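PDB 3CEB: D-aminoacid aminotransferase-like PLP-dependent enzyme from Haemophilus somnus, which probably acts as a pyridoxal-phosphate-dependent 4-amino-4-deoxychorismate lyase of the class IV aminotransferase family. Local coordinates for residues 8-13 with 63-68; 132-137 with 185-190. All blocks are in the same frame, centred on the assembly; numbering follows the deposited sequence.

Strand 7-14 comes first along the chain. Contact 1 pairs its residues 8-13 with 63-68, closing a loop that holds helices 21-35 and 46-51 and building the middle of the N-terminal antiparallel sheet. The chain then moves to the second part of the fold, where contact 2 joins the loop 132-137 to the end of strand 185-188 and encloses strands 138-143 and 146-150 and helix 158-165. The two loops neither nest nor cross; contact 1 is complete before contact 2 begins. Their centres lie about 16 Å apart, yet they meet where Ala190 packs against Thr10 and Leu12, bringing the N-terminal sheet against the cofactor-binding part.

Contact 1: 8-13 with 63-68; sequences FETILI and LIRCRI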
# COMPACT_ATOMS: atom_id res chain seq x y z
N PHE A 8 6.81 -4.52 -6.81
CA PHE A 8 5.87 -3.71 -7.63
C PHE A 8 5.35 -2.44 -6.94
O PHE A 8 5.56 -2.22 -5.74
CB PHE A 8 4.70 -4.55 -8.09
CG PHE A 8 3.76 -4.96 -6.99
CD1 PHE A 8 4.07 -5.99 -6.16
CD2 PHE A 8 2.51 -4.34 -6.85
CE1 PHE A 8 3.16 -6.40 -5.18
CE2 PHE A 8 1.61 -4.75 -5.88
CZ PHE A 8 1.94 -5.76 -5.04
N GLU A 9 4.70 -1.61 -7.76
CA GLU A 9 4.06 -0.38 -7.31
C GLU A 9 2.65 -0.37 -7.92
O GLU A 9 2.46 -0.82 -9.05
CB GLU A 9 4.85 0.85 -7.79
CG GLU A 9 6.16 1.09 -7.01
CD GLU A 9 5.93 1.59 -5.58
OE1 GLU A 9 4.91 2.28 -5.36
OE2 GLU A 9 6.74 1.27 -4.67
N THR A 10 1.66 0.09 -7.17
CA THR A 10 0.31 0.19 -7.68
C THR A 10 -0.07 1.66 -7.65
O THR A 10 -0.10 2.28 -6.59
CB THR A 10 -0.64 -0.61 -6.82
OG1 THR A 10 -0.18 -1.96 -6.80
CG2 THR A 10 -2.05 -0.62 -7.35
N ILE A 11 -0.33 2.20 -8.84
CA ILE A 11 -0.62 3.60 -8.99
C ILE A 11 -2.05 3.83 -9.42
O ILE A 11 -2.60 3.15 -10.29
CB ILE A 11 0.32 4.20 -10.02
CG1 ILE A 11 1.78 4.03 -9.53
CG2 ILE A 11 -0.07 5.66 -10.32
CD1 ILE A 11 2.80 4.01 -10.64
N LEU A 12 -2.67 4.81 -8.78
CA LEU A 12 -4.05 5.18 -9.09
C LEU A 12 -4.06 6.30 -10.13
O LEU A 12 -3.27 7.23 -10.08
CB LEU A 12 -4.74 5.64 -7.81
CG LEU A 12 -6.13 6.25 -7.87
CD1 LEU A 12 -7.15 5.27 -8.43
CD2 LEU A 12 -6.54 6.74 -6.46
N ILE A 13 -4.92 6.15 -11.12
CA ILE A 13 -5.31 7.25 -11.98
C ILE A 13 -6.70 7.62 -11.51
O ILE A 13 -7.59 6.79 -11.45
CB ILE A 13 -5.39 6.86 -13.45
CG1 ILE A 13 -4.11 6.10 -13.90
CG2 ILE A 13 -5.64 8.09 -14.28
CD1 ILE A 13 -2.81 6.73 -13.58
N LEU A 63 -11.83 5.26 -12.57
CA LEU A 63 -10.64 4.99 -11.80
C LEU A 63 -9.86 3.90 -12.52
O LEU A 63 -10.44 2.98 -13.04
CB LEU A 63 -11.04 4.47 -10.41
CG LEU A 63 -11.84 5.43 -9.53
CD1 LEU A 63 -12.34 4.73 -8.31
CD2 LEU A 63 -10.99 6.64 -9.16
N ILE A 64 -8.55 4.01 -12.53
CA ILE A 64 -7.70 3.04 -13.20
C ILE A 64 -6.61 2.62 -12.24
O ILE A 64 -6.05 3.45 -11.53
CB ILE A 64 -7.07 3.61 -14.52
CG1 ILE A 64 -8.17 4.10 -15.49
CG2 ILE A 64 -6.20 2.55 -15.19
CD1 ILE A 64 -7.62 4.77 -16.84
N ARG A 65 -6.31 1.34 -12.23
CA ARG A 65 -5.25 0.81 -11.41
C ARG A 65 -4.10 0.44 -12.32
O ARG A 65 -4.24 -0.34 -13.24
CB ARG A 65 -5.74 -0.41 -10.68
CG ARG A 65 -4.65 -1.17 -9.91
CD ARG A 65 -5.26 -2.14 -8.89
NE ARG A 65 -6.02 -3.18 -9.55
CZ ARG A 65 -5.46 -4.28 -10.03
NH1 ARG A 65 -4.17 -4.47 -9.84
NH2 ARG A 65 -6.18 -5.21 -10.67
N CYS A 66 -2.97 1.09 -12.10
CA CYS A 66 -1.75 0.78 -12.86
C CYS A 66 -0.75 0.11 -11.96
O CYS A 66 -0.39 0.64 -10.92
CB CYS A 66 -1.08 2.04 -13.41
SG CYS A 66 -2.06 2.98 -14.56
N ARG A 67 -0.32 -1.05 -12.38
CA ARG A 67 0.64 -1.80 -11.64
C ARG A 67 1.93 -1.88 -12.43
O ARG A 67 1.93 -2.27 -13.62
CB ARG A 67 0.11 -3.19 -11.45
CG ARG A 67 0.94 -4.02 -10.51
CD ARG A 67 0.39 -5.44 -10.46
NE ARG A 67 1.39 -6.37 -9.95
CZ ARG A 67 1.22 -7.11 -8.87
NH1 ARG A 67 0.08 -7.03 -8.20
NH2 ARG A 67 2.15 -7.95 -8.48
N ILE A 68 3.04 -1.49 -11.78
CA ILE A 68 4.32 -1.62 -12.39
C ILE A 68 5.13 -2.63 -11.61
O ILE A 68 5.53 -2.36 -10.49
CB ILE A 68 5.09 -0.31 -12.45
CG1 ILE A 68 4.32 0.75 -13.26
CG2 ILE A 68 6.48 -0.56 -13.09
CD1 ILE A 68 4.97 2.17 -13.25
O HOH W 1 -1.98 -4.16 -7.90
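The guanidinium of Arg67 lies flat over one face of the Phe8 ring, planes 6° apart, with CZ 3.7 Å from the ring centroid: a parallel stack and a cation-pi contact in one. NH2 sits 3.6 Å from Phe8 CD1, NH1 is over the CE2 side, and Thr10 OG1 meets the ring edge in its plane. Phe8 CG stands between its own N and C (chi1 69°), which places the ring where the extended chain of Arg67 can lay its charge over it. Arg67 NE also makes a salt bridge to Asp69, so the ring lies over a guanidinium that is held a second time; a bound sulfate, probably from the crystallisation liquor, is about 4 Å from this side chain at nearest atoms.

On the face of the sheet that carries Thr10, Arg65 and Arg67, Thr10 CG2 rests 3.7 Å from Arg65 CG, and a water lies 3.0 Å from Thr10 OG1 with a weak bond from Arg65 NH1. The reverse face is largely apolar. Ile11 CD1 touches Ile68 CD1 at 3.9 Å, and Ile13 CG1 reaches Cys66 SG at 3.8 Å, with helices 21-35 and 46-51 packed over them. Glu9 turns away on this side to His24 and Arg27 of helix 21-35.

Between the two faces, Glu9, Ile11 and Ile13 exchange paired backbone bonds with Ile68, Cys66 and Ile64; Ile68 N gives to Glu9 O at 2.9 Å. These antiparallel pairs form the central strands of the N-terminal alpha/beta domain of the class IV aminotransferase fold, helices on one face and Met191 of the cofactor-binding part on the other.

Contact 2: 132-137 with 185-190; sequences TDCSIG and IRLINA
This contact belongs to the wall of the pyridoxal phosphate site, where the loop carrying Ile136 meets Asn189 just beyond strand 185-188. Both segments hold the cofactor, which is carried by the modified lysine at position 103: Asp133 OD2 is hydrogen-bonded to the pyridine N1, and the backbone N of Ala190 is hydrogen-bonded to phosphate oxygen OP1.

The polar link between the segments is a single bond. Asn189 ND2 donates to Ile136 O at 2.9 Å, nearly straight at 171°. The acceptor lies in the plane of the asparagine amide, but the donor stands 56° out of the carbonyl plane, so the N-H comes in from above the peptide rather than onto a lone pair. Asn189 CG lies between its own N and C (chi1 62°), which swings the amide toward the loop. The other end of that amide is also used: OD1 accepts from Met191 N and Asn192 ND2.

Beside this bond, Leu187 CD2 faces two side chains of the loop and touches both, 3.6 Å from Cys134 SG and 4.0 Å from Ile136 CG1. Ile136 CG1 also crosses near the amide nitrogen, 3.7 Å from Asn189 ND2. Gly137 lets the backbones close in, its CA 3.5 Å from Ile188 O and 3.9 Å from Asn189 CB. A hydrogen bond from Cys134 N to Gly137 O, 2.9 Å, draws the loop in.

With ND2 and OD1 both engaged, the orientation of the Asn189 amide should be fixed, and it ties the loop to residues 191 and 192. The loop that gives a carboxylate to the ring nitrogen and the segment that gives a backbone N-H to the phosphate are thus coupled by the Asn189 bond together with the Leu187 packing.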
# COMPACT_ATOMS: atom_id res chain seq x y z
N THR A 132 -0.32 -3.74 12.84
CA THR A 132 0.48 -3.33 11.69
C THR A 132 -0.42 -3.02 10.51
O THR A 132 -1.08 -1.99 10.50
CB THR A 132 1.58 -4.36 11.36
OG1 THR A 132 1.00 -5.62 10.99
CG2 THR A 132 2.51 -4.52 12.60
N ASP A 133 -0.47 -3.91 9.54
CA ASP A 133 -1.19 -3.66 8.31
C ASP A 133 -2.36 -4.63 8.08
O ASP A 133 -2.45 -5.65 8.77
CB ASP A 133 -0.24 -3.84 7.12
CG ASP A 133 0.99 -2.90 7.13
OD1 ASP A 133 1.28 -2.17 8.11
OD2 ASP A 133 1.69 -2.89 6.09
N CYS A 134 -3.23 -4.32 7.10
CA CYS A 134 -4.13 -5.34 6.56
C CYS A 134 -3.36 -5.99 5.38
O CYS A 134 -2.21 -5.64 5.15
CB CYS A 134 -5.50 -4.80 6.14
SG CYS A 134 -5.52 -3.68 4.78
N SER A 135 -3.98 -6.93 4.66
CA SER A 135 -3.23 -7.69 3.65
C SER A 135 -2.90 -6.84 2.46
O SER A 135 -1.90 -7.10 1.80
CB SER A 135 -3.97 -8.92 3.14
OG SER A 135 -4.83 -8.58 2.08
N ILE A 136 -3.72 -5.82 2.17
CA ILE A 136 -3.50 -4.99 0.96
C ILE A 136 -3.17 -3.53 1.25
O ILE A 136 -2.96 -2.75 0.34
CB ILE A 136 -4.70 -5.01 -0.03
CG1 ILE A 136 -5.90 -4.32 0.61
CG2 ILE A 136 -5.05 -6.41 -0.50
CD1 ILE A 136 -7.19 -4.34 -0.27
N GLY A 137 -3.12 -3.12 2.51
CA GLY A 137 -2.85 -1.71 2.80
C GLY A 137 -2.51 -1.46 4.25
O GLY A 137 -2.36 -2.40 5.05
N ILE A 185 -12.29 1.58 12.30
CA ILE A 185 -11.11 1.11 11.59
C ILE A 185 -11.31 1.23 10.10
O ILE A 185 -12.39 0.93 9.59
CB ILE A 185 -10.83 -0.41 11.84
CG1 ILE A 185 -10.90 -0.76 13.34
CG2 ILE A 185 -9.48 -0.83 11.20
CD1 ILE A 185 -10.53 -2.18 13.65
N ARG A 186 -10.29 1.67 9.38
CA ARG A 186 -10.38 1.70 7.93
C ARG A 186 -9.06 1.37 7.29
O ARG A 186 -8.01 1.42 7.93
CB ARG A 186 -10.82 3.06 7.41
CG ARG A 186 -12.28 3.30 7.57
CD ARG A 186 -12.67 4.52 6.78
NE ARG A 186 -13.72 5.29 7.43
CZ ARG A 186 -14.17 6.47 7.00
NH1 ARG A 186 -13.64 7.00 5.89
NH2 ARG A 186 -15.13 7.12 7.67
N LEU A 187 -9.11 1.01 6.02
CA LEU A 187 -7.92 0.82 5.27
C LEU A 187 -7.50 1.97 4.38
O LEU A 187 -8.29 2.71 3.90
CB LEU A 187 -7.90 -0.53 4.59
CG LEU A 187 -8.56 -0.87 3.27
CD1 LEU A 187 -8.06 -0.08 2.16
CD2 LEU A 187 -8.29 -2.26 3.04
N ILE A 188 -6.22 2.15 4.22
CA ILE A 188 -5.72 3.12 3.24
C ILE A 188 -4.66 2.45 2.34
O ILE A 188 -3.85 1.63 2.78
CB ILE A 188 -5.07 4.38 3.89
CG1 ILE A 188 -3.97 3.98 4.85
CG2 ILE A 188 -6.08 5.29 4.56
CD1 ILE A 188 -3.13 5.21 5.31
N ASN A 189 -4.69 2.77 1.05
CA ASN A 189 -3.61 2.37 0.18
C ASN A 189 -3.71 3.19 -1.09
O ASN A 189 -4.52 4.15 -1.16
CB ASN A 189 -3.57 0.85 -0.09
CG ASN A 189 -4.82 0.34 -0.79
OD1 ASN A 189 -5.61 1.11 -1.35
ND2 ASN A 189 -5.00 -0.96 -0.77
N ALA A 190 -2.88 2.86 -2.09
CA ALA A 190 -2.85 3.69 -3.32
C ALA A 190 -4.26 3.84 -3.90
O ALA A 190 -4.60 4.91 -4.45
CB ALA A 190 -1.88 3.12 -4.36